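Local structure of hypothetical protein (Bacteroides fragilis, 4I17) at residues Asn8-Glu13 / Phe27-Glu32; Tyr46-Cys51 / Ala62-Ile67; Gln93-Thr98 / Ala117-Lys122; Ser148-Thr153 / Thr208-Arg213. The protein is of unknown function but, as an exported protein built of TPR repeats, probably serves as a helical scaffold for binding other proteins or peptides. All coordinates share one frame; numbering follows the deposited sequence.

Contact 1: residues Asn8-Glu13 / Phe27-Glu32; sequences NQLKNE and FEKYSE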
loop_
_atom_site.group_PDB
_atom_site.type_symbol
_atom_site.label_atom_id
_atom_site.label_comp_id
_atom_site.label_asym_id
_atom_site.label_seq_id
_atom_site.Cartn_x
_atom_site.Cartn_y
_atom_site.Cartn_z
ATOM N N ASN A 8 20.748 -29.572 15.624
ATOM C CA ASN A 8 21.846 -28.846 14.980
ATOM C C ASN A 8 22.172 -29.451 13.621
ATOM O O ASN A 8 22.503 -28.714 12.689
ATOM C CB ASN A 8 23.097 -28.801 15.844
ATOM C CG ASN A 8 24.041 -27.713 15.395
ATOM O OD1 ASN A 8 25.032 -27.971 14.708
ATOM N ND2 ASN A 8 23.702 -26.459 15.688
ATOM N N GLN A 9 22.068 -30.786 13.507
ATOM C CA GLN A 9 22.279 -31.491 12.248
ATOM C C GLN A 9 21.181 -31.091 11.260
ATOM O O GLN A 9 21.480 -30.856 10.088
ATOM C CB GLN A 9 22.270 -32.989 12.473
ATOM C CG GLN A 9 22.701 -33.801 11.255
ATOM C CD GLN A 9 22.911 -35.252 11.599
ATOM O OE1 GLN A 9 23.273 -35.607 12.730
ATOM N NE2 GLN A 9 22.708 -36.122 10.619
ATOM N N LEU A 10 19.909 -30.990 11.737
ATOM C CA LEU A 10 18.805 -30.568 10.837
ATOM C C LEU A 10 19.033 -29.172 10.317
ATOM O O LEU A 10 18.835 -28.931 9.130
ATOM C CB LEU A 10 17.448 -30.635 11.524
ATOM C CG LEU A 10 16.949 -32.025 11.889
ATOM C CD1 LEU A 10 15.814 -31.921 12.883
ATOM C CD2 LEU A 10 16.492 -32.804 10.649
ATOM N N LYS A 11 19.467 -28.245 11.182
ATOM C CA LYS A 11 19.729 -26.878 10.710
ATOM C C LYS A 11 20.880 -26.865 9.671
ATOM O O LYS A 11 20.784 -26.158 8.672
ATOM C CB LYS A 11 20.060 -25.971 11.890
ATOM C CG LYS A 11 20.342 -24.519 11.490
ATOM C CD LYS A 11 20.808 -23.752 12.682
ATOM C CE LYS A 11 21.146 -22.326 12.343
ATOM N NZ LYS A 11 21.895 -21.671 13.457
ATOM N N ASN A 12 21.945 -27.650 9.897
ATOM C CA ASN A 12 23.079 -27.719 8.958
ATOM C C ASN A 12 22.627 -28.305 7.625
ATOM O O ASN A 12 23.056 -27.806 6.571
ATOM C CB ASN A 12 24.258 -28.543 9.533
ATOM C CG ASN A 12 24.983 -27.830 10.643
ATOM O OD1 ASN A 12 25.007 -26.602 10.714
ATOM N ND2 ASN A 12 25.621 -28.587 11.524
ATOM N N GLU A 13 21.770 -29.353 7.664
ATOM C CA GLU A 13 21.194 -29.972 6.450
ATOM C C GLU A 13 20.326 -28.948 5.698
ATOM O O GLU A 13 20.369 -28.918 4.472
ATOM C CB GLU A 13 20.364 -31.225 6.780
ATOM C CG GLU A 13 21.248 -32.398 7.178
ATOM C CD GLU A 13 20.600 -33.648 7.748
ATOM O OE1 GLU A 13 19.374 -33.640 8.008
ATOM O OE2 GLU A 13 21.341 -34.634 7.966
ATOM N N PHE A 27 13.090 -26.148 3.559
ATOM C CA PHE A 27 11.865 -25.951 4.348
ATOM C C PHE A 27 11.650 -27.169 5.267
ATOM O O PHE A 27 11.386 -26.966 6.439
ATOM C CB PHE A 27 10.638 -25.704 3.445
ATOM C CG PHE A 27 9.352 -25.734 4.229
ATOM C CD1 PHE A 27 8.952 -24.632 4.980
ATOM C CD2 PHE A 27 8.579 -26.883 4.279
ATOM C CE1 PHE A 27 7.797 -24.683 5.762
ATOM C CE2 PHE A 27 7.428 -26.934 5.070
ATOM C CZ PHE A 27 7.053 -25.832 5.804
ATOM N N GLU A 28 11.743 -28.389 4.737
ATOM C CA GLU A 28 11.573 -29.646 5.486
ATOM C C GLU A 28 12.509 -29.675 6.723
ATOM O O GLU A 28 12.076 -29.949 7.837
ATOM C CB GLU A 28 11.883 -30.838 4.545
ATOM C CG GLU A 28 11.823 -32.224 5.177
ATOM C CD GLU A 28 12.904 -33.205 4.740
ATOM O OE1 GLU A 28 13.415 -33.086 3.602
ATOM O OE2 GLU A 28 13.235 -34.107 5.545
ATOM N N LYS A 29 13.796 -29.393 6.502
ATOM C CA LYS A 29 14.810 -29.462 7.562
ATOM C C LYS A 29 14.652 -28.332 8.576
ATOM O O LYS A 29 14.696 -28.586 9.780
ATOM C CB LYS A 29 16.213 -29.422 6.955
ATOM C CG LYS A 29 16.510 -30.588 6.017
ATOM C CD LYS A 29 16.572 -31.904 6.762
ATOM C CE LYS A 29 16.758 -33.062 5.793
ATOM N NZ LYS A 29 16.841 -34.360 6.522
ATOM N N TYR A 30 14.431 -27.094 8.099
ATOM C CA TYR A 30 14.274 -25.966 9.013
ATOM C C TYR A 30 12.998 -26.098 9.821
ATOM O O TYR A 30 13.001 -25.739 10.994
ATOM C CB TYR A 30 14.230 -24.637 8.253
ATOM C CG TYR A 30 15.518 -24.160 7.620
ATOM C CD1 TYR A 30 16.754 -24.473 8.176
ATOM C CD2 TYR A 30 15.496 -23.331 6.501
ATOM C CE1 TYR A 30 17.934 -23.947 7.653
ATOM C CE2 TYR A 30 16.671 -22.818 5.958
ATOM C CZ TYR A 30 17.883 -23.150 6.518
ATOM O OH TYR A 30 19.019 -22.613 5.990
ATOM N N SER A 31 11.877 -26.496 9.185
ATOM C CA SER A 31 10.617 -26.580 9.945
ATOM C C SER A 31 10.731 -27.615 11.071
ATOM O O SER A 31 10.280 -27.345 12.178
ATOM C CB SER A 31 9.425 -26.895 9.051
ATOM O OG SER A 31 9.643 -28.108 8.359
ATOM N N GLU A 32 11.413 -28.735 10.812
ATOM C CA GLU A 32 11.621 -29.770 11.832
ATOM C C GLU A 32 12.552 -29.250 12.921
ATOM O O GLU A 32 12.270 -29.434 14.093
ATOM C CB GLU A 32 12.182 -31.057 11.200
ATOM C CG GLU A 32 12.187 -32.248 12.157
ATOM C CD GLU A 32 10.860 -32.695 12.759
ATOM O OE1 GLU A 32 9.804 -32.520 12.107
ATOM O OE2 GLU A 32 10.887 -33.262 13.876
#
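Lys29 NZ reaches across to Glu13 OE1 at 3.0 Å, a salt bridge that comes in from above the carboxylate plane, 44° out of it. In one of its conformers, Glu28 may add a long, weak ion pair to the same ammonium from within the lysine's own helix. On its way to Glu13 the lysine chain, bent at its second torsion (chi2 -67°), lays CD against Glu13 CB at 3.9 Å. Its CB sits 3.4 Å from Leu10 O. Leu10 straddles this lysine and Glu32: CD2 faces Lys29 CD, while CD1 packs on Glu32 CG at 3.7 Å. On the other flank the edge of the Tyr30 ring brings CE1 to 3.7 Å from Lys11 O, and its hydroxyl bonds Asn15. The segments, on helices 7-19 and 23-36, run nearly antiparallel (151°), consistent with the packed helix pairs of TPR proteins; beyond them helix 42-54 packs against Lys11 and Tyr30, its Thr44 touching both side chains.

Contact 2: residues Tyr46-Cys51 / Ala62-Ile67; sequences YNCGVC and ADYFDI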
loop_
_atom_site.group_PDB
_atom_site.type_symbol
_atom_site.label_atom_id
_atom_site.label_comp_id
_atom_site.label_asym_id
_atom_site.label_seq_id
_atom_site.Cartn_x
_atom_site.Cartn_y
_atom_site.Cartn_z
ATOM N N TYR A 46 13.098 -16.837 9.635
ATOM C CA TYR A 46 12.976 -15.964 8.485
ATOM C C TYR A 46 13.318 -16.779 7.204
ATOM O O TYR A 46 12.559 -16.758 6.236
ATOM C CB TYR A 46 13.867 -14.702 8.640
ATOM C CG TYR A 46 13.814 -13.857 7.381
ATOM C CD1 TYR A 46 12.742 -12.996 7.143
ATOM C CD2 TYR A 46 14.745 -14.034 6.361
ATOM C CE1 TYR A 46 12.613 -12.320 5.936
ATOM C CE2 TYR A 46 14.627 -13.360 5.151
ATOM C CZ TYR A 46 13.550 -12.513 4.940
ATOM O OH TYR A 46 13.410 -11.837 3.758
ATOM N N ASN A 47 14.454 -17.510 7.215
ATOM C CA ASN A 47 14.841 -18.296 6.037
ATOM C C ASN A 47 13.779 -19.326 5.702
ATOM O O ASN A 47 13.499 -19.553 4.530
ATOM C CB ASN A 47 16.176 -19.007 6.292
ATOM C CG ASN A 47 17.350 -18.072 6.199
ATOM O OD1 ASN A 47 17.298 -17.004 5.566
ATOM N ND2 ASN A 47 18.449 -18.476 6.785
ATOM N N CYS A 48 13.187 -19.945 6.741
ATOM C CA CYS A 48 12.152 -20.979 6.580
ATOM C C CYS A 48 10.911 -20.370 5.922
ATOM O O CYS A 48 10.353 -20.981 5.008
ATOM C CB CYS A 48 11.823 -21.622 7.924
ATOM S SG CYS A 48 10.856 -23.154 7.798
ATOM N N GLY A 49 10.536 -19.147 6.327
ATOM C CA GLY A 49 9.395 -18.429 5.726
ATOM C C GLY A 49 9.593 -18.180 4.245
ATOM O O GLY A 49 8.669 -18.400 3.445
ATOM N N VAL A 50 10.812 -17.733 3.858
ATOM C CA VAL A 50 11.140 -17.498 2.430
ATOM C C VAL A 50 11.047 -18.834 1.664
ATOM O O VAL A 50 10.465 -18.878 0.576
ATOM C CB VAL A 50 12.529 -16.859 2.241
ATOM C CG1 VAL A 50 12.844 -16.671 0.742
ATOM C CG2 VAL A 50 12.623 -15.523 3.000
ATOM N N CYS A 51 11.657 -19.898 2.205
ATOM C CA CYS A 51 11.605 -21.228 1.563
ATOM C C CYS A 51 10.153 -21.671 1.381
ATOM O O CYS A 51 9.799 -22.177 0.309
ATOM C CB CYS A 51 12.401 -22.245 2.375
ATOM S SG CYS A 51 14.185 -21.993 2.275
ATOM N N ALA A 62 3.686 -17.456 6.298
ATOM C CA ALA A 62 3.165 -16.428 7.190
ATOM C C ALA A 62 3.447 -16.804 8.659
ATOM O O ALA A 62 3.907 -15.953 9.418
ATOM C CB ALA A 62 1.660 -16.234 6.948
ATOM N N ASP A 63 3.306 -18.086 9.022
ATOM C CA ASP A 63 3.590 -18.567 10.383
ATOM C C ASP A 63 5.074 -18.376 10.751
ATOM O O ASP A 63 5.371 -17.944 11.859
ATOM C CB ASP A 63 3.188 -20.059 10.564
ATOM C CG ASP A 63 1.671 -20.281 10.605
ATOM O OD1 ASP A 63 0.947 -19.356 11.005
ATOM O OD2 ASP A 63 1.219 -21.381 10.228
ATOM N N TYR A 64 5.994 -18.713 9.851
ATOM C CA TYR A 64 7.418 -18.542 10.125
ATOM C C TYR A 64 7.814 -17.066 10.150
ATOM O O TYR A 64 8.560 -16.672 11.045
ATOM C CB TYR A 64 8.294 -19.347 9.149
ATOM C CG TYR A 64 8.148 -20.813 9.470
ATOM C CD1 TYR A 64 8.650 -21.338 10.658
ATOM C CD2 TYR A 64 7.400 -21.652 8.651
ATOM C CE1 TYR A 64 8.417 -22.670 11.016
ATOM C CE2 TYR A 64 7.175 -22.988 8.991
ATOM C CZ TYR A 64 7.678 -23.488 10.174
ATOM O OH TYR A 64 7.429 -24.794 10.496
ATOM N N PHE A 65 7.300 -16.238 9.226
ATOM C CA PHE A 65 7.638 -14.800 9.327
ATOM C C PHE A 65 7.117 -14.222 10.663
ATOM O O PHE A 65 7.763 -13.352 11.233
ATOM C CB PHE A 65 7.078 -14.033 8.138
ATOM C CG PHE A 65 7.758 -14.371 6.829
ATOM C CD1 PHE A 65 9.133 -14.182 6.668
ATOM C CD2 PHE A 65 7.018 -14.836 5.738
ATOM C CE1 PHE A 65 9.746 -14.426 5.441
ATOM C CE2 PHE A 65 7.635 -15.077 4.510
ATOM C CZ PHE A 65 8.994 -14.850 4.363
ATOM N N ASP A 66 5.993 -14.748 11.185
ATOM C CA ASP A 66 5.436 -14.296 12.468
ATOM C C ASP A 66 6.416 -14.569 13.628
ATOM O O ASP A 66 6.478 -13.781 14.568
ATOM C CB ASP A 66 4.104 -15.013 12.749
ATOM C CG ASP A 66 2.842 -14.210 12.488
ATOM O OD1 ASP A 66 2.859 -12.975 12.724
ATOM O OD2 ASP A 66 1.803 -14.831 12.157
ATOM N N ILE A 67 7.161 -15.684 13.563
ATOM C CA ILE A 67 8.164 -16.066 14.575
ATOM C C ILE A 67 9.235 -15.000 14.565
ATOM O O ILE A 67 9.586 -14.472 15.620
ATOM C CB ILE A 67 8.749 -17.494 14.370
ATOM C CG1 ILE A 67 7.647 -18.582 14.539
ATOM C CG2 ILE A 67 9.928 -17.759 15.344
ATOM C CD1 ILE A 67 8.091 -20.024 14.131
#
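Cys48 SG stands over the centre of the Tyr64 ring, a sulfur-aromatic contact 3.7 Å from the centroid of Tyr64 and only 5° off its normal. Cys48 gets there by swinging SG away from its backbone N (chi1 -167°). A CH-pi contact joins Gly49 to Phe65, with Gly49 CA over one ring face and displaced toward the rim, 3.9 Å from the centroid of Phe65. The backbone itself is pressed against that ring, Gly49 C lying 3.4 Å from Phe65 CZ. Gly49 N also meets Tyr64 CB at 3.6 Å, so the side chains of Tyr64 and Phe65 both reach the glycine. Among the rings, Tyr46 meets Phe65 obliquely, planes at 58°, with CE1 of Tyr46 3.6 Å from CE1 of Phe65. Val50 adds an aliphatic touch, CG2 to Phe65 CE1 at 3.9 Å. The axes of the two segments, on helices 42-54 and 58-70, come within 7.6 Å and run nearly antiparallel, consistent with a TPR protein. Cohesion across these segments rests on dispersion and weak aromatic contacts, and the Phe65 ring lies against the helix backbone at Gly49, where there is no side chain.

Contact 3: residues Gln93-Thr98 / Ala117-Lys122; sequences QEYIAT and AIYYLK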
loop_
_atom_site.group_PDB
_atom_site.type_symbol
_atom_site.label_atom_id
_atom_site.label_comp_id
_atom_site.label_asym_id
_atom_site.label_seq_id
_atom_site.Cartn_x
_atom_site.Cartn_y
_atom_site.Cartn_z
ATOM N N GLN A 93 -7.016 -8.067 1.958
ATOM C CA GLN A 93 -7.276 -7.447 3.260
ATOM C C GLN A 93 -6.168 -7.781 4.241
ATOM O O GLN A 93 -5.690 -6.875 4.921
ATOM C CB GLN A 93 -8.656 -7.821 3.823
ATOM C CG GLN A 93 -9.827 -7.096 3.128
ATOM C CD GLN A 93 -9.629 -5.604 2.968
ATOM O OE1 GLN A 93 -9.395 -4.866 3.934
ATOM N NE2 GLN A 93 -9.686 -5.126 1.731
ATOM N N GLU A 94 -5.690 -9.017 4.247
ATOM C CA GLU A 94 -4.593 -9.370 5.155
ATOM C C GLU A 94 -3.277 -8.820 4.635
ATOM O O GLU A 94 -2.408 -8.472 5.431
ATOM C CB GLU A 94 -4.531 -10.868 5.370
ATOM C CG GLU A 94 -3.667 -11.247 6.549
ATOM C CD GLU A 94 -4.008 -10.747 7.929
ATOM O OE1 GLU A 94 -4.764 -11.446 8.637
ATOM O OE2 GLU A 94 -3.421 -9.724 8.344
ATOM N N TYR A 95 -3.149 -8.690 3.306
ATOM C CA TYR A 95 -1.946 -8.083 2.717
ATOM C C TYR A 95 -1.767 -6.657 3.244
ATOM O O TYR A 95 -0.728 -6.348 3.832
ATOM C CB TYR A 95 -2.072 -8.074 1.189
ATOM C CG TYR A 95 -0.953 -7.313 0.514
ATOM C CD1 TYR A 95 0.334 -7.831 0.463
ATOM C CD2 TYR A 95 -1.203 -6.119 -0.160
ATOM C CE1 TYR A 95 1.363 -7.152 -0.186
ATOM C CE2 TYR A 95 -0.182 -5.440 -0.822
ATOM C CZ TYR A 95 1.088 -5.984 -0.862
ATOM O OH TYR A 95 2.110 -5.326 -1.497
ATOM N N ILE A 96 -2.804 -5.809 3.118
ATOM C CA ILE A 96 -2.687 -4.417 3.570
ATOM C C ILE A 96 -2.726 -4.299 5.102
ATOM O O ILE A 96 -2.075 -3.401 5.650
ATOM C CB ILE A 96 -3.701 -3.465 2.867
ATOM C CG1 ILE A 96 -3.343 -1.982 3.099
ATOM C CG2 ILE A 96 -5.173 -3.755 3.258
ATOM C CD1 ILE A 96 -1.873 -1.604 2.661
ATOM N N ALA A 97 -3.434 -5.197 5.806
ATOM C CA ALA A 97 -3.429 -5.180 7.284
ATOM C C ALA A 97 -2.014 -5.445 7.824
ATOM O O ALA A 97 -1.575 -4.777 8.757
ATOM C CB ALA A 97 -4.398 -6.216 7.834
ATOM N N THR A 98 -1.280 -6.369 7.192
ATOM C CA THR A 98 0.101 -6.703 7.576
ATOM C C THR A 98 1.010 -5.547 7.270
ATOM O O THR A 98 1.819 -5.175 8.123
ATOM C CB THR A 98 0.590 -7.993 6.886
ATOM O OG1 THR A 98 -0.337 -9.031 7.180
ATOM C CG2 THR A 98 1.958 -8.430 7.403
ATOM N N ALA A 117 1.812 2.491 0.150
ATOM C CA ALA A 117 1.318 3.574 -0.679
ATOM C C ALA A 117 0.879 3.043 -2.044
ATOM O O ALA A 117 -0.142 3.501 -2.534
ATOM C CB ALA A 117 2.387 4.635 -0.832
ATOM N N ILE A 118 1.616 2.088 -2.659
ATOM C CA ILE A 118 1.215 1.585 -3.992
ATOM C C ILE A 118 -0.158 0.909 -3.883
ATOM O O ILE A 118 -1.010 1.086 -4.761
ATOM C CB ILE A 118 2.315 0.658 -4.592
ATOM C CG1 ILE A 118 3.473 1.553 -5.088
ATOM C CG2 ILE A 118 1.775 -0.238 -5.751
ATOM C CD1 ILE A 118 4.783 0.861 -5.194
ATOM N N TYR A 119 -0.373 0.167 -2.805
ATOM C CA TYR A 119 -1.648 -0.536 -2.618
ATOM C C TYR A 119 -2.833 0.451 -2.647
ATOM O O TYR A 119 -3.830 0.240 -3.359
ATOM C CB TYR A 119 -1.635 -1.294 -1.284
ATOM C CG TYR A 119 -2.969 -1.937 -1.000
ATOM C CD1 TYR A 119 -3.283 -3.190 -1.519
ATOM C CD2 TYR A 119 -3.944 -1.270 -0.262
ATOM C CE1 TYR A 119 -4.540 -3.767 -1.304
ATOM C CE2 TYR A 119 -5.200 -1.834 -0.044
ATOM C CZ TYR A 119 -5.479 -3.098 -0.544
ATOM O OH TYR A 119 -6.694 -3.682 -0.308
ATOM N N TYR A 120 -2.733 1.503 -1.815
ATOM C CA TYR A 120 -3.790 2.483 -1.703
ATOM C C TYR A 120 -3.905 3.366 -2.951
ATOM O O TYR A 120 -5.030 3.756 -3.282
ATOM C CB TYR A 120 -3.618 3.327 -0.435
ATOM C CG TYR A 120 -4.146 2.576 0.774
ATOM C CD1 TYR A 120 -5.482 2.177 0.842
ATOM C CD2 TYR A 120 -3.304 2.239 1.837
ATOM C CE1 TYR A 120 -5.983 1.503 1.957
ATOM C CE2 TYR A 120 -3.794 1.571 2.958
ATOM C CZ TYR A 120 -5.131 1.190 3.005
ATOM O OH TYR A 120 -5.633 0.517 4.095
ATOM N N LEU A 121 -2.787 3.677 -3.641
ATOM C CA LEU A 121 -2.909 4.469 -4.886
ATOM C C LEU A 121 -3.629 3.639 -5.979
ATOM O O LEU A 121 -4.453 4.171 -6.712
ATOM C CB LEU A 121 -1.537 4.905 -5.379
ATOM C CG LEU A 121 -0.791 5.918 -4.480
ATOM C CD1 LEU A 121 0.674 6.018 -4.878
ATOM C CD2 LEU A 121 -1.472 7.258 -4.467
ATOM N N LYS A 122 -3.332 2.337 -6.045
ATOM C CA LYS A 122 -3.970 1.420 -7.008
ATOM C C LYS A 122 -5.449 1.247 -6.684
ATOM O O LYS A 122 -6.256 1.263 -7.603
ATOM C CB LYS A 122 -3.260 0.061 -7.014
HETATM O O HOH W 1 -8.420 -2.279 1.257
#
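Segments 93-98 and 117-122 run at 134° to each other, their axes 10.9 Å apart at closest approach, a span bridged by large side chains. Ile96 fills much of it, crossing Tyr119 at about a right angle. Its CB lies over one face of that ring, 3.8 Å from the centroid of Tyr119, a CH-pi contact. Ile96 CG1, carried away from the backbone N (chi1 -166°), reaches Tyr119 CD2 at 3.5 Å and also Tyr120 CE2 at 3.6 Å, so the branch sits against both tyrosines. Tyr95 comes to Tyr119 at an oblique ring angle of 56°, its edge presenting CD2 to Tyr119 CD1 at 3.8 Å. Tyr120 also stacks on His142 of helix 133-143. At the rim, a water is bonded to Tyr119 OH at 2.7 Å and, in one conformer of Gln93, accepts from Gln93 NE2 at 3.2 Å. The contact is thus apolar around Ile96 and polar at its border, where the water bridges the phenol and, in that conformer, the amide.

Contact 4: residues Ser148-Thr153 / Thr208-Arg213; sequences SKKWKT and TLSPNR. With SO4 (sulfate ion), chain D; SO4 (sulfate ion), chain B.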
loop_
_atom_site.group_PDB
_atom_site.type_symbol
_atom_site.label_atom_id
_atom_site.label_comp_id
_atom_site.label_asym_id
_atom_site.label_seq_id
_atom_site.Cartn_x
_atom_site.Cartn_y
_atom_site.Cartn_z
ATOM N N SER A 148 7.064 9.702 3.814
ATOM C CA SER A 148 7.758 10.177 2.619
ATOM C C SER A 148 7.009 11.353 1.997
ATOM O O SER A 148 5.830 11.193 1.663
ATOM C CB SER A 148 7.847 9.045 1.604
ATOM O OG SER A 148 8.216 9.539 0.328
ATOM N N LYS A 149 7.682 12.521 1.841
ATOM C CA LYS A 149 7.066 13.700 1.197
ATOM C C LYS A 149 6.747 13.414 -0.286
ATOM O O LYS A 149 5.751 13.904 -0.809
ATOM C CB LYS A 149 8.025 14.897 1.280
ATOM C CG LYS A 149 8.150 15.509 2.672
ATOM C CD LYS A 149 9.124 16.715 2.697
ATOM C CE LYS A 149 8.652 17.916 1.899
ATOM N NZ LYS A 149 9.703 18.960 1.779
ATOM N N LYS A 150 7.592 12.621 -0.963
ATOM C CA LYS A 150 7.393 12.275 -2.378
ATOM C C LYS A 150 6.120 11.465 -2.575
ATOM O O LYS A 150 5.317 11.768 -3.465
ATOM C CB LYS A 150 8.608 11.503 -2.937
ATOM C CG LYS A 150 9.940 12.271 -2.903
ATOM C CD LYS A 150 9.951 13.545 -3.743
ATOM C CE LYS A 150 11.084 14.476 -3.381
ATOM N NZ LYS A 150 10.962 15.783 -4.086
ATOM N N TRP A 151 5.923 10.433 -1.752
ATOM C CA TRP A 151 4.744 9.585 -1.874
ATOM C C TRP A 151 3.516 10.318 -1.429
ATOM O O TRP A 151 2.437 10.104 -1.990
ATOM C CB TRP A 151 4.936 8.307 -1.084
ATOM C CG TRP A 151 5.878 7.392 -1.802
ATOM C CD1 TRP A 151 7.243 7.381 -1.709
ATOM C CD2 TRP A 151 5.535 6.451 -2.828
ATOM N NE1 TRP A 151 7.767 6.457 -2.596
ATOM C CE2 TRP A 151 6.738 5.860 -3.279
ATOM C CE3 TRP A 151 4.328 6.079 -3.444
ATOM C CZ2 TRP A 151 6.764 4.904 -4.296
ATOM C CZ3 TRP A 151 4.354 5.065 -4.390
ATOM C CH2 TRP A 151 5.564 4.502 -4.814
ATOM N N LYS A 152 3.662 11.215 -0.440
ATOM C CA LYS A 152 2.524 12.038 -0.016
ATOM C C LYS A 152 2.110 12.928 -1.172
ATOM O O LYS A 152 0.917 13.135 -1.404
ATOM C CB LYS A 152 2.912 12.917 1.175
ATOM C CG LYS A 152 2.810 12.268 2.544
ATOM C CD LYS A 152 2.842 13.414 3.580
ATOM C CE LYS A 152 3.282 13.011 4.961
ATOM N NZ LYS A 152 2.219 12.246 5.675
ATOM N N THR A 153 3.100 13.500 -1.872
ATOM C CA THR A 153 2.824 14.393 -3.002
ATOM C C THR A 153 1.988 13.680 -4.052
ATOM O O THR A 153 1.057 14.268 -4.552
ATOM C CB THR A 153 4.122 14.878 -3.637
ATOM O OG1 THR A 153 4.842 15.633 -2.675
ATOM C CG2 THR A 153 3.888 15.714 -4.896
ATOM N N THR A 208 3.468 22.481 -2.178
ATOM C CA THR A 208 4.289 22.822 -0.998
ATOM C C THR A 208 5.315 21.718 -0.724
ATOM O O THR A 208 6.494 22.019 -0.502
ATOM C CB THR A 208 3.373 23.096 0.192
ATOM O OG1 THR A 208 2.654 24.300 -0.101
ATOM C CG2 THR A 208 4.121 23.218 1.508
ATOM N N LEU A 209 4.897 20.454 -0.779
ATOM C CA LEU A 209 5.852 19.368 -0.517
ATOM C C LEU A 209 6.856 19.156 -1.636
ATOM O O LEU A 209 7.992 18.769 -1.357
ATOM C CB LEU A 209 5.081 18.051 -0.312
ATOM C CG LEU A 209 4.142 17.995 0.888
ATOM C CD1 LEU A 209 3.348 16.707 0.863
ATOM C CD2 LEU A 209 4.908 18.087 2.232
ATOM N N SER A 210 6.447 19.370 -2.907
ATOM C CA SER A 210 7.295 19.117 -4.072
ATOM C C SER A 210 7.257 20.285 -5.037
ATOM O O SER A 210 6.639 20.201 -6.106
ATOM C CB SER A 210 6.862 17.838 -4.780
ATOM O OG SER A 210 7.014 16.680 -3.972
ATOM N N PRO A 211 7.936 21.394 -4.683
ATOM C CA PRO A 211 7.919 22.574 -5.574
ATOM C C PRO A 211 8.569 22.305 -6.938
ATOM O O PRO A 211 8.285 23.025 -7.878
ATOM C CB PRO A 211 8.674 23.655 -4.787
ATOM C CG PRO A 211 8.954 23.105 -3.464
ATOM C CD PRO A 211 8.700 21.643 -3.441
ATOM N N ASN A 212 9.368 21.232 -7.074
ATOM C CA ASN A 212 9.998 20.892 -8.371
ATOM C C ASN A 212 9.014 20.268 -9.357
ATOM O O ASN A 212 9.342 20.121 -10.534
ATOM C CB ASN A 212 11.134 19.891 -8.140
ATOM C CG ASN A 212 10.634 18.651 -7.445
ATOM O OD1 ASN A 212 10.143 18.696 -6.299
ATOM N ND2 ASN A 212 10.693 17.535 -8.132
ATOM N N ARG A 213 7.831 19.841 -8.882
ATOM C CA ARG A 213 6.843 19.168 -9.744
ATOM C C ARG A 213 5.986 20.235 -10.416
ATOM O O ARG A 213 4.883 20.537 -9.965
ATOM C CB ARG A 213 6.001 18.192 -8.911
ATOM C CG ARG A 213 6.774 17.031 -8.278
ATOM C CD ARG A 213 7.122 15.910 -9.250
ATOM N NE ARG A 213 5.942 15.248 -9.826
ATOM C CZ ARG A 213 5.200 14.352 -9.185
ATOM N NH1 ARG A 213 5.474 14.030 -7.926
ATOM N NH2 ARG A 213 4.169 13.783 -9.792
HETATM S S SO4 D . 11.298 12.097 0.861
HETATM O O1 SO4 D . 10.793 10.832 0.321
HETATM O O2 SO4 D . 10.558 12.513 2.072
HETATM O O3 SO4 D . 12.715 11.918 1.194
HETATM O O4 SO4 D . 11.182 13.146 -0.145
HETATM S S SO4 B . 10.546 13.648 -7.814
HETATM O O1 SO4 B . 9.254 12.984 -7.725
HETATM O O2 SO4 B . 11.601 12.702 -7.457
HETATM O O3 SO4 B . 10.778 14.136 -9.170
HETATM O O4 SO4 B . 10.549 14.772 -6.884
#
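Thr153 turns its CB toward Leu209-Ser210, and there CB meets Ser210 OG at 3.4 Å before the side chain divides. Its OG1 donates to Lys149 O at 2.7 Å within its own helix, reaching that carbonyl from the face opposite to Thr153 N. The same OG1 lies 2.7 Å from Ser210 OG and packs against Leu209 CB. The methyl branch, CG2, touches Ser210 CB and Arg213 NH1, the latter at 3.8 Å; that guanidinium is salt-bridged to Asp154. Leu209 spreads over the helix start, CD1 against Lys152 CB and CD2 against Lys149 CE at 3.8 Å. Two sulfates, probably from the crystallisation liquor, sit nearby. One takes Lys149 N and Ser148 OG, the N-cap hydroxyl that also accepts from Trp151 N; the other accepts through O4 from Asn212 ND2 at 3.0 Å and, in one conformer, from Lys150 NZ. The helix start probably favours the first sulfate, while the second depends on side chains from both segments; hydroxyls and Leu209 join the segments directly.

Overall arrangement
The four contacts follow one another along the chain, each closing before the next opens, on an all-helical, elongated protein. Contacts 1 and 2 join consecutive helix pairs, 7-19 with 23-36 and 42-54 with 58-70; their centres are 14 Å apart and they touch, Phe27 and Tyr30 packing on Cys48, and Phe27 and Ser31 on Tyr64. Contact 3, near the middle of the chain, lies about 20 Å from contact 2 between centres and is not in touch with it. It does meet contact 4, where Trp151 packs on Ala117, Ile118 and Leu121. Contact 4 spans 55 residues of sequence, tying the start of helix 149-174 to the end of helix 182-209. Contacts 1 and 4, about 48 Å apart between centres, thus mark out an extended array of helices, as expected of TPR proteins.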